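Local coordinates for regulatory Subunit of Protein Kinase A (cAMP-dependent) from Euglena gracilis (Euglena gracilis, PDB 6RSX) that binds one cAMP in each of two cyclic nucleotide-binding domains and, as the regulatory subunit, probably controls the catalytic subunit of protein kinase A, at residues G114-M119 with T173-M178; L118-P123 with R154-Y159; D161-V166 with T179-L184; S239-Q244 with E275-N280. One frame throughout, in Å; residues are numbered along the deposited sequence. Where two conformers were deposited one is given.

In the fold
Contacts 1 and 2 start from the same short helix, 115-120, which meets helix 174-183 in contact 1 and helix 149-165 in contact 2. Contact 3 joins those two longer helices. Contact 4 lies apart, in the second domain, about 27 Å from contact 1 between centres. It again pairs a helix of a phosphate-binding cassette with a later helix. Contacts 2 and 3 are buried, while 1 and 4 are partly open. Contact 1 mixes a tyrosine-glutamate bond with apolar packing, round cAMP. Contact 3 is purely apolar across its segments. Contact 2 touches through a thioether and a tyrosine hydroxyl, yet its arginine forms salt bridges to E115 of contact 1 and D182 of contact 3.

Contact 1 of 4, residues G114-M119 with T173-M178; sequences GELALM and TSYERM. With CMP (adenosine-3',5'-cyclic-monophosphate), chain B.
Y175 meets E115 and L116 with the outer end of its ring, while one ring face lies on the adenine of cAMP. CG is anti to the backbone N (chi1 -172°), which sends the ring along the base toward the ribose. Its CB begins over the six-membered part of the purine, 3.6 Å from N1 of cAMP. CG sits near C6. CD1 is nearest C2 and N3. CD2 comes closest, 3.4 Å from C5 of cAMP, and CE2 follows over N7 and C8. On the other branch, CE1 touches CD1 of L116 at 3.9 Å. CZ reaches C2' of the ribose. At the tip, OH donates to OE2 of E115 over 2.7 Å, and OE2 accepts with its syn lone pair. OE2 lies at the edge of the ring, in its plane, and the carboxylate is turned 40° from that plane.

Residues 114-119 belong to the first phosphate-binding cassette. Y175, from helix 174-183, caps the base, consistent with the aromatic caps of other cAMP-binding domains. E115 serves both tyrosine and ligand. Its OE1 accepts the ribose hydroxyl O2' at 2.6 Å. The same O2' accepts from the backbone N of G114 at 2.9 Å, nearly straight at 170°. The N of A117 holds phosphate oxygen O1P at 2.9 Å, and R124 also binds the nucleotide. R156 adds a salt bridge to OE2 of E115, which should steady the carboxylate at the edge of the tyrosine. Beside the ring, CD2 of L116 packs on CE of M178, one of two conformers, at 3.9 Å.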
# COMPACT_ATOMS: atom_id res chain seq x y z
N GLY A 114 1.69 -14.19 1.63
CA GLY A 114 1.85 -15.26 2.61
C GLY A 114 1.98 -14.77 4.04
O GLY A 114 2.34 -15.55 4.92
N GLU A 115 1.63 -13.53 4.30
CA GLU A 115 1.80 -13.00 5.64
C GLU A 115 0.67 -13.42 6.59
O GLU A 115 0.91 -13.51 7.80
CB GLU A 115 1.91 -11.46 5.58
CG GLU A 115 0.62 -10.69 5.53
CD GLU A 115 -0.01 -10.58 4.14
OE1 GLU A 115 0.54 -11.16 3.17
OE2 GLU A 115 -1.07 -9.93 4.05
N LEU A 116 -0.54 -13.65 6.07
CA LEU A 116 -1.70 -13.82 6.95
C LEU A 116 -1.53 -15.06 7.83
O LEU A 116 -1.74 -15.01 9.05
CB LEU A 116 -2.98 -13.96 6.16
CG LEU A 116 -3.42 -12.71 5.33
CD1 LEU A 116 -4.69 -13.04 4.59
CD2 LEU A 116 -3.61 -11.50 6.25
N ALA A 117 -1.12 -16.17 7.21
CA ALA A 117 -0.95 -17.42 8.00
C ALA A 117 0.11 -17.25 9.08
O ALA A 117 -0.01 -17.81 10.19
CB ALA A 117 -0.58 -18.58 7.06
N LEU A 118 1.18 -16.52 8.76
CA LEU A 118 2.26 -16.32 9.72
C LEU A 118 1.86 -15.34 10.82
O LEU A 118 2.34 -15.46 11.95
CB LEU A 118 3.54 -15.88 9.03
CG LEU A 118 4.07 -16.68 7.82
CD1 LEU A 118 5.56 -16.46 7.41
CD2 LEU A 118 3.71 -18.10 7.77
N MET A 119 0.99 -14.38 10.51
CA MET A 119 0.56 -13.43 11.53
C MET A 119 -0.50 -14.01 12.44
O MET A 119 -0.36 -13.98 13.67
CB MET A 119 0.04 -12.15 10.88
CG MET A 119 1.07 -11.43 10.07
SD MET A 119 0.34 -10.24 8.95
CE MET A 119 -0.54 -9.12 10.05
N THR A 173 -12.22 -4.49 -0.94
CA THR A 173 -12.44 -5.75 -0.24
C THR A 173 -11.74 -5.75 1.11
O THR A 173 -10.88 -4.91 1.42
CB THR A 173 -11.89 -6.92 -1.06
OG1 THR A 173 -10.48 -6.76 -1.17
CG2 THR A 173 -12.50 -6.93 -2.43
N SER A 174 -12.07 -6.75 1.92
CA SER A 174 -11.44 -6.87 3.23
C SER A 174 -9.91 -6.94 3.11
O SER A 174 -9.18 -6.28 3.87
CB SER A 174 -11.99 -8.10 3.94
OG SER A 174 -11.16 -8.45 5.04
N TYR A 175 -9.38 -7.70 2.15
CA TYR A 175 -7.93 -7.78 2.05
C TYR A 175 -7.35 -6.48 1.49
O TYR A 175 -6.25 -6.07 1.90
CB TYR A 175 -7.49 -8.96 1.17
CG TYR A 175 -6.02 -9.15 1.24
CD1 TYR A 175 -5.42 -9.64 2.41
CD2 TYR A 175 -5.21 -8.89 0.16
CE1 TYR A 175 -4.05 -9.79 2.49
CE2 TYR A 175 -3.83 -9.02 0.22
CZ TYR A 175 -3.25 -9.51 1.38
OH TYR A 175 -1.86 -9.65 1.45
N GLU A 176 -8.06 -5.85 0.56
CA GLU A 176 -7.64 -4.54 0.06
C GLU A 176 -7.55 -3.52 1.19
O GLU A 176 -6.63 -2.69 1.22
CB GLU A 176 -8.59 -4.07 -1.06
CG GLU A 176 -8.27 -4.74 -2.38
CD GLU A 176 -9.33 -4.49 -3.45
OE1 GLU A 176 -10.49 -4.14 -3.13
OE2 GLU A 176 -8.98 -4.65 -4.63
N ARG A 177 -8.46 -3.59 2.17
CA ARG A 177 -8.34 -2.73 3.35
C ARG A 177 -7.03 -2.96 4.10
O ARG A 177 -6.39 -2.02 4.57
CB ARG A 177 -9.52 -2.93 4.31
CG ARG A 177 -10.81 -2.32 3.81
CD ARG A 177 -11.99 -2.52 4.78
NE ARG A 177 -13.09 -1.72 4.29
CZ ARG A 177 -13.85 -2.05 3.25
NH1 ARG A 177 -13.64 -3.21 2.63
NH2 ARG A 177 -14.83 -1.24 2.82
N MET A 178 -6.61 -4.23 4.24
CA MET A 178 -5.37 -4.52 4.94
C MET A 178 -4.17 -3.93 4.21
O MET A 178 -3.27 -3.37 4.84
CB MET A 178 -5.20 -6.04 5.09
CG MET A 178 -6.43 -6.72 5.60
SD MET A 178 -6.04 -8.43 6.09
CE MET A 178 -5.14 -8.22 7.64
P CMP B . -1.86 -16.25 3.41
O1P CMP B . -0.72 -16.65 4.41
O2P CMP B . -3.29 -16.41 3.71
O5' CMP B . -1.67 -17.11 2.06
C5' CMP B . -2.26 -16.69 0.83
C4' CMP B . -1.87 -15.26 0.64
O4' CMP B . -2.45 -14.63 -0.51
C3' CMP B . -2.31 -14.35 1.76
O3' CMP B . -1.62 -14.62 2.95
C2' CMP B . -2.08 -12.96 1.17
O2' CMP B . -0.72 -12.60 1.37
C1' CMP B . -2.33 -13.22 -0.34
N9 CMP B . -3.55 -12.61 -0.87
C8 CMP B . -3.62 -11.85 -2.02
N7 CMP B . -4.88 -11.52 -2.22
C5 CMP B . -5.58 -12.02 -1.19
C6 CMP B . -6.93 -11.90 -0.94
N6 CMP B . -7.98 -11.24 -1.67
N1 CMP B . -7.46 -12.42 0.14
C2 CMP B . -6.65 -13.13 0.98
N3 CMP B . -5.30 -13.26 0.76
C4 CMP B . -4.78 -12.70 -0.35

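Contact 2 of 4, residues L118-P123 with R154-Y159; sequences LMYGTP and RKRRQY
R156 reaches from helix 149-165 to M119 and Y120 at the end of the short helix 115-120. In the conformer described, one of two for this methionine, CE of M119 lies 4.1 Å from CD of R156. SD of M119 comes as near to the guanidinium, 4.1 Å from NH1 of R156. The two side chains cross at about a right angle. Y120 meets the same carbon at a slant, with its OH 4.2 Å from CD of R156. The ring and guanidinium planes are 26° apart.

The next shell sets these groups in place. CB of M119 lies over one face of the Y120 ring, toward its rim. The chain of R156 is extended from CG to NE, and this carries the charged end past the methionine to its acids. There NH2 forms a salt bridge with D182, as well as reaching the E115 carboxylate. R156 is thus a second-shell residue of the nucleotide site, its side chain about 7 Å from the ligand.

Outside this shell, F144 of helix 141-147 packs on M119, and M178 of helix 174-183 touches both Y120 and R156.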
# COMPACT_ATOMS: atom_id res chain seq x y z
N LEU A 118 1.18 -16.52 8.76
CA LEU A 118 2.26 -16.32 9.72
C LEU A 118 1.86 -15.34 10.82
O LEU A 118 2.34 -15.46 11.95
CB LEU A 118 3.54 -15.88 9.03
CG LEU A 118 4.07 -16.68 7.82
CD1 LEU A 118 5.56 -16.46 7.41
CD2 LEU A 118 3.71 -18.10 7.77
N MET A 119 0.99 -14.38 10.51
CA MET A 119 0.56 -13.43 11.53
C MET A 119 -0.50 -14.01 12.44
O MET A 119 -0.36 -13.98 13.67
CB MET A 119 0.04 -12.15 10.88
CG MET A 119 1.07 -11.43 10.07
SD MET A 119 0.34 -10.24 8.95
CE MET A 119 -0.54 -9.12 10.05
N TYR A 120 -1.57 -14.55 11.86
CA TYR A 120 -2.78 -14.89 12.59
C TYR A 120 -2.89 -16.38 12.90
O TYR A 120 -3.88 -16.78 13.51
CB TYR A 120 -4.00 -14.43 11.83
CG TYR A 120 -3.98 -12.93 11.54
CD1 TYR A 120 -4.22 -12.02 12.56
CD2 TYR A 120 -3.65 -12.44 10.27
CE1 TYR A 120 -4.18 -10.64 12.32
CE2 TYR A 120 -3.61 -11.05 10.02
CZ TYR A 120 -3.87 -10.18 11.05
OH TYR A 120 -3.84 -8.83 10.84
N GLY A 121 -1.95 -17.19 12.45
CA GLY A 121 -2.05 -18.63 12.68
C GLY A 121 -3.17 -19.33 11.94
O GLY A 121 -3.52 -20.47 12.29
N THR A 122 -3.73 -18.72 10.90
CA THR A 122 -4.81 -19.24 10.09
C THR A 122 -4.25 -20.08 8.94
O THR A 122 -3.10 -19.89 8.54
CB THR A 122 -5.65 -18.10 9.50
OG1 THR A 122 -4.76 -17.13 8.91
CG2 THR A 122 -6.50 -17.40 10.58
N PRO A 123 -5.00 -21.05 8.42
CA PRO A 123 -4.58 -21.71 7.18
C PRO A 123 -4.49 -20.69 6.06
O PRO A 123 -5.17 -19.66 6.10
CB PRO A 123 -5.72 -22.69 6.89
CG PRO A 123 -6.44 -22.86 8.26
CD PRO A 123 -6.35 -21.46 8.83
N ARG A 154 -0.24 -4.59 14.18
CA ARG A 154 -0.70 -3.38 14.86
C ARG A 154 -1.26 -2.35 13.88
O ARG A 154 -2.34 -1.80 14.08
CB ARG A 154 0.44 -2.77 15.67
CG ARG A 154 0.05 -1.45 16.31
CD ARG A 154 1.00 -1.08 17.42
NE ARG A 154 2.37 -0.95 16.93
CZ ARG A 154 3.38 -1.71 17.35
NH1 ARG A 154 3.17 -2.65 18.26
NH2 ARG A 154 4.59 -1.52 16.85
N LYS A 155 -0.51 -2.08 12.81
CA LYS A 155 -0.92 -1.07 11.83
C LYS A 155 -2.26 -1.43 11.20
O LYS A 155 -3.14 -0.57 11.02
CB LYS A 155 0.18 -0.92 10.78
CG LYS A 155 -0.11 0.13 9.68
CD LYS A 155 0.61 1.41 9.97
CE LYS A 155 0.30 2.47 8.87
NZ LYS A 155 1.08 2.26 7.60
N ARG A 156 -2.45 -2.71 10.86
CA ARG A 156 -3.70 -3.09 10.23
C ARG A 156 -4.86 -2.94 11.21
O ARG A 156 -5.94 -2.46 10.83
CB ARG A 156 -3.61 -4.51 9.69
CG ARG A 156 -2.69 -4.63 8.47
CD ARG A 156 -2.46 -6.08 8.04
NE ARG A 156 -1.65 -6.11 6.81
CZ ARG A 156 -1.54 -7.17 6.01
NH1 ARG A 156 -2.18 -8.30 6.31
NH2 ARG A 156 -0.80 -7.10 4.91
N ARG A 157 -4.65 -3.35 12.46
CA ARG A 157 -5.67 -3.19 13.49
C ARG A 157 -6.00 -1.72 13.71
O ARG A 157 -7.17 -1.33 13.77
CB ARG A 157 -5.19 -3.81 14.80
CG ARG A 157 -6.04 -3.45 16.01
CD ARG A 157 -5.84 -4.48 17.11
NE ARG A 157 -6.71 -4.23 18.25
CZ ARG A 157 -6.28 -3.93 19.47
NH1 ARG A 157 -7.15 -3.70 20.45
NH2 ARG A 157 -4.98 -3.87 19.72
N GLN A 158 -4.97 -0.88 13.82
CA GLN A 158 -5.19 0.51 14.18
C GLN A 158 -6.00 1.26 13.13
O GLN A 158 -6.70 2.21 13.48
CB GLN A 158 -3.86 1.20 14.44
CG GLN A 158 -3.24 0.64 15.72
CD GLN A 158 -1.89 1.26 16.05
OE1 GLN A 158 -1.12 1.64 15.16
NE2 GLN A 158 -1.59 1.35 17.35
N TYR A 159 -5.94 0.86 11.87
CA TYR A 159 -6.64 1.61 10.84
C TYR A 159 -7.90 0.91 10.34
O TYR A 159 -8.56 1.42 9.43
CB TYR A 159 -5.67 1.88 9.68
CG TYR A 159 -4.70 2.99 10.02
CD1 TYR A 159 -5.04 4.32 9.82
CD2 TYR A 159 -3.45 2.71 10.57
CE1 TYR A 159 -4.16 5.35 10.14
CE2 TYR A 159 -2.56 3.73 10.88
CZ TYR A 159 -2.93 5.06 10.65
OH TYR A 159 -2.07 6.09 10.96

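Contact 3 of 4, residues D161-V166 with T179-L184; sequences DFLAQV and TMADAL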
# COMPACT_ATOMS: atom_id res chain seq x y z
N ASP A 161 -11.05 0.42 11.66
CA ASP A 161 -12.28 1.21 11.76
C ASP A 161 -12.27 2.36 10.75
O ASP A 161 -13.27 2.60 10.05
CB ASP A 161 -12.45 1.75 13.18
CG ASP A 161 -12.69 0.65 14.20
OD1 ASP A 161 -13.14 -0.44 13.79
OD2 ASP A 161 -12.43 0.88 15.40
N PHE A 162 -11.15 3.09 10.66
CA PHE A 162 -11.08 4.22 9.74
C PHE A 162 -11.41 3.79 8.31
O PHE A 162 -12.26 4.39 7.65
CB PHE A 162 -9.69 4.86 9.82
CG PHE A 162 -9.54 6.10 8.95
CD1 PHE A 162 -10.22 7.26 9.27
CD2 PHE A 162 -8.72 6.09 7.84
CE1 PHE A 162 -10.09 8.41 8.48
CE2 PHE A 162 -8.58 7.22 7.05
CZ PHE A 162 -9.27 8.38 7.36
N LEU A 163 -10.74 2.74 7.83
CA LEU A 163 -10.92 2.33 6.44
C LEU A 163 -12.33 1.82 6.18
O LEU A 163 -12.85 1.97 5.07
CB LEU A 163 -9.88 1.27 6.07
CG LEU A 163 -8.44 1.74 6.27
CD1 LEU A 163 -7.41 0.60 6.16
CD2 LEU A 163 -8.13 2.84 5.29
N ALA A 164 -12.98 1.26 7.20
CA ALA A 164 -14.35 0.78 7.03
C ALA A 164 -15.37 1.91 6.97
O ALA A 164 -16.45 1.71 6.39
CB ALA A 164 -14.72 -0.18 8.16
N GLN A 165 -15.07 3.09 7.52
CA GLN A 165 -16.06 4.16 7.61
C GLN A 165 -15.72 5.39 6.78
O GLN A 165 -16.41 6.41 6.90
CB GLN A 165 -16.25 4.57 9.07
CG GLN A 165 -15.13 5.41 9.62
CD GLN A 165 -15.07 5.39 11.14
OE1 GLN A 165 -15.78 4.62 11.79
NE2 GLN A 165 -14.22 6.24 11.71
N VAL A 166 -14.71 5.34 5.92
CA VAL A 166 -14.38 6.45 5.03
C VAL A 166 -14.98 6.15 3.66
O VAL A 166 -14.62 5.13 3.05
CB VAL A 166 -12.86 6.67 4.92
CG1 VAL A 166 -12.55 7.66 3.79
CG2 VAL A 166 -12.30 7.14 6.25
N THR A 179 -4.12 -4.08 2.89
CA THR A 179 -2.95 -3.58 2.16
C THR A 179 -2.98 -2.06 2.11
O THR A 179 -1.93 -1.42 2.10
CB THR A 179 -2.91 -4.18 0.76
OG1 THR A 179 -4.14 -3.93 0.11
CG2 THR A 179 -2.76 -5.69 0.82
N MET A 180 -4.18 -1.48 2.16
CA MET A 180 -4.28 -0.02 2.24
C MET A 180 -3.74 0.45 3.58
O MET A 180 -2.94 1.39 3.64
CB MET A 180 -5.74 0.41 2.03
CG MET A 180 -5.93 1.96 2.09
SD MET A 180 -5.00 2.85 0.82
CE MET A 180 -5.77 2.27 -0.66
N ALA A 181 -4.10 -0.24 4.67
CA ALA A 181 -3.53 0.10 5.96
C ALA A 181 -2.02 0.01 5.94
O ALA A 181 -1.35 0.87 6.52
CB ALA A 181 -4.11 -0.80 7.05
N ASP A 182 -1.44 -1.05 5.35
CA ASP A 182 0.02 -1.14 5.28
C ASP A 182 0.62 0.12 4.66
O ASP A 182 1.66 0.61 5.11
CB ASP A 182 0.46 -2.35 4.43
CG ASP A 182 0.05 -3.70 5.03
OD1 ASP A 182 -0.23 -3.78 6.24
OD2 ASP A 182 0.03 -4.69 4.26
N ALA A 183 -0.01 0.60 3.59
CA ALA A 183 0.56 1.64 2.74
C ALA A 183 0.38 3.04 3.32
O ALA A 183 1.23 3.91 3.09
CB ALA A 183 -0.06 1.58 1.35
N LEU A 184 -0.69 3.29 4.08
CA LEU A 184 -0.96 4.65 4.56
C LEU A 184 0.11 5.14 5.54
O LEU A 184 0.56 4.42 6.43
CB LEU A 184 -2.35 4.70 5.20
CG LEU A 184 -3.52 4.55 4.23
CD1 LEU A 184 -4.79 4.31 5.01
CD2 LEU A 184 -3.64 5.83 3.34
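The helical joint between the two cyclic nucleotide-binding domains holds this contact, where the last turn of helix 149-165 packs on the last turn of helix 174-183. L163 carries the whole of it, with its two methyl branches going to different partners. CD1 of L163 lies 3.7 Å from CB of A181 and equally close to the backbone N of A181. It also packs closely against the backbone O of R177. CD2 of L163 meets CD1 of L184 at 3.7 Å and CG of M180 at 4.0 Å. The L163 and L184 side chains lie alongside, running opposite ways. M180 offers only its CG here: its chain bends at chi2 (61°) and again at chi3, and the thioether turns away from L163. An alanine in place of L163 would lose both methyl branches and is likely to leave A181, M180 and L184 without their apolar partner on helix 149-165. The pairing is close at the backbone too, with CA atoms of L163 and A181 7.7 Å apart.

F169 of the connecting loop touches L163 and M180. Beyond them, M180 and L184 rest on L261 of strand 256-262, and M180 also on L269 of helix 263-269, both in the second domain.

Contact 4 of 4, residues S239-Q244 with E275-N280; sequences SLMFNQ and EILQRN. With CMP (adenosine-3',5'-cyclic-monophosphate), chain C.
M241 lays its thioether against L277 and Q278 of helix 274-280. M241 belongs to the phosphate-binding cassette of the second cAMP domain, in which S239 holds O1P of the ligand through its backbone N at 2.9 Å and through its OG at 2.7 Å. Early in the partner helix, E275 faces away from M241. I276 touches E170 instead. L277 points at the cassette. Its CB lies 4.0 Å from SD of M241, and its CD1 is 4.1 Å from the same sulfur. F266 of helix 263-269 touches both M241 and L277. Q278 meets the end of the methionine with its aliphatic part, CG standing 4.2 Å from CE of M241. The bend of M241 at chi3 (76°) turns that methyl toward CB of L277 and CG of Q278. A serine replacing M241 would probably open a gap beside L277 and leave CG of Q278 without its cassette partner. R279 turns back along its own helix. Its NH1 makes a salt bridge to OE1 of E275 at 3.0 Å, on the anti side of the carboxylate. N280 rests on F234, and a weak hydrogen bond links its OD1 to ND2 of N283.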
# COMPACT_ATOMS: atom_id res chain seq x y z
N SER A 239 -3.25 15.64 -9.51
CA SER A 239 -1.88 15.65 -9.99
C SER A 239 -1.38 14.23 -10.22
O SER A 239 -0.62 13.97 -11.16
CB SER A 239 -0.97 16.39 -9.00
OG SER A 239 -1.13 15.89 -7.67
N LEU A 240 -1.78 13.30 -9.36
CA LEU A 240 -1.28 11.95 -9.49
C LEU A 240 -2.01 11.18 -10.58
O LEU A 240 -1.39 10.41 -11.31
CB LEU A 240 -1.38 11.22 -8.14
CG LEU A 240 -0.55 11.81 -7.00
CD1 LEU A 240 -0.74 10.97 -5.72
CD2 LEU A 240 0.92 11.93 -7.37
N MET A 241 -3.33 11.36 -10.70
CA MET A 241 -4.10 10.56 -11.65
C MET A 241 -3.78 10.96 -13.09
O MET A 241 -3.79 10.10 -13.99
CB MET A 241 -5.59 10.70 -11.38
CG MET A 241 -6.01 10.14 -10.04
SD MET A 241 -7.74 10.42 -9.62
CE MET A 241 -8.55 9.20 -10.66
N PHE A 242 -3.51 12.24 -13.33
CA PHE A 242 -3.34 12.77 -14.68
C PHE A 242 -1.93 13.29 -14.93
O PHE A 242 -1.68 13.92 -15.96
CB PHE A 242 -4.36 13.88 -14.93
CG PHE A 242 -5.75 13.50 -14.57
CD1 PHE A 242 -6.35 12.38 -15.12
CD2 PHE A 242 -6.48 14.27 -13.67
CE1 PHE A 242 -7.63 12.02 -14.78
CE2 PHE A 242 -7.77 13.91 -13.32
CZ PHE A 242 -8.35 12.79 -13.88
N ASN A 243 -1.01 13.04 -14.00
CA ASN A 243 0.39 13.46 -14.11
C ASN A 243 0.50 14.92 -14.56
O ASN A 243 0.99 15.24 -15.64
CB ASN A 243 1.16 12.54 -15.06
CG ASN A 243 2.65 12.55 -14.79
OD1 ASN A 243 3.17 13.45 -14.13
ND2 ASN A 243 3.34 11.53 -15.28
N GLN A 244 0.03 15.79 -13.67
CA GLN A 244 0.06 17.22 -13.92
C GLN A 244 0.34 17.95 -12.61
O GLN A 244 0.26 17.34 -11.53
CB GLN A 244 -1.28 17.68 -14.51
CG GLN A 244 -2.39 17.77 -13.48
CD GLN A 244 -3.79 17.69 -14.07
OE1 GLN A 244 -3.99 17.24 -15.21
NE2 GLN A 244 -4.78 18.13 -13.30
N GLU A 275 -13.28 5.14 -9.38
CA GLU A 275 -14.61 5.65 -9.70
C GLU A 275 -15.06 6.69 -8.68
O GLU A 275 -15.64 7.71 -9.05
CB GLU A 275 -15.62 4.51 -9.76
CG GLU A 275 -15.57 3.73 -11.05
CD GLU A 275 -16.86 3.00 -11.33
OE1 GLU A 275 -17.89 3.36 -10.70
OE2 GLU A 275 -16.86 2.08 -12.18
N ILE A 276 -14.81 6.44 -7.39
CA ILE A 276 -15.16 7.43 -6.38
C ILE A 276 -14.39 8.72 -6.61
O ILE A 276 -14.95 9.82 -6.55
CB ILE A 276 -14.93 6.87 -4.97
CG1 ILE A 276 -16.02 5.85 -4.62
CG2 ILE A 276 -14.87 8.02 -3.95
CD1 ILE A 276 -15.81 5.11 -3.30
N LEU A 277 -13.09 8.60 -6.92
CA LEU A 277 -12.27 9.78 -7.16
C LEU A 277 -12.75 10.55 -8.38
O LEU A 277 -12.77 11.79 -8.38
CB LEU A 277 -10.81 9.37 -7.34
CG LEU A 277 -10.18 8.89 -6.03
CD1 LEU A 277 -8.80 8.28 -6.29
CD2 LEU A 277 -10.12 10.04 -5.03
N GLN A 278 -13.13 9.83 -9.45
CA GLN A 278 -13.61 10.49 -10.67
C GLN A 278 -14.94 11.19 -10.43
O GLN A 278 -15.11 12.36 -10.82
CB GLN A 278 -13.73 9.46 -11.79
CG GLN A 278 -12.40 8.94 -12.29
CD GLN A 278 -12.54 7.72 -13.19
OE1 GLN A 278 -13.48 6.93 -13.05
NE2 GLN A 278 -11.60 7.56 -14.11
N ARG A 279 -15.91 10.50 -9.82
CA ARG A 279 -17.19 11.12 -9.50
C ARG A 279 -16.99 12.38 -8.67
O ARG A 279 -17.59 13.43 -8.94
CB ARG A 279 -18.10 10.13 -8.74
CG ARG A 279 -18.97 9.24 -9.62
CD ARG A 279 -19.96 8.41 -8.80
NE ARG A 279 -19.29 7.41 -7.98
CZ ARG A 279 -18.94 6.20 -8.42
NH1 ARG A 279 -19.19 5.83 -9.66
NH2 ARG A 279 -18.31 5.36 -7.60
N ASN A 280 -16.14 12.30 -7.65
CA ASN A 280 -15.99 13.44 -6.76
C ASN A 280 -15.50 14.69 -7.48
O ASN A 280 -15.72 15.80 -6.98
CB ASN A 280 -15.03 13.11 -5.64
CG ASN A 280 -14.86 14.25 -4.70
OD1 ASN A 280 -15.78 14.57 -3.94
ND2 ASN A 280 -13.68 14.88 -4.73
P CMP C . -4.48 18.36 -6.92
O1P CMP C . -3.43 17.11 -7.03
O2P CMP C . -4.66 19.18 -8.13
O5' CMP C . -3.92 19.35 -5.80
C5' CMP C . -4.81 20.28 -5.17
C4' CMP C . -6.07 19.54 -4.82
O4' CMP C . -7.13 20.33 -4.25
C3' CMP C . -6.78 18.82 -5.94
O3' CMP C . -6.01 17.77 -6.51
C2' CMP C . -8.06 18.37 -5.24
O2' CMP C . -7.78 17.17 -4.49
C1' CMP C . -8.28 19.51 -4.22
N9 CMP C . -9.49 20.30 -4.46
C8 CMP C . -10.46 20.49 -3.56
N7 CMP C . -11.39 21.26 -4.12
C5 CMP C . -10.96 21.56 -5.36
C6 CMP C . -11.54 22.32 -6.34
N6 CMP C . -12.79 23.04 -6.36
N1 CMP C . -10.95 22.47 -7.51
C2 CMP C . -9.75 21.87 -7.72
N3 CMP C . -9.16 21.09 -6.75
C4 CMP C . -9.79 20.97 -5.58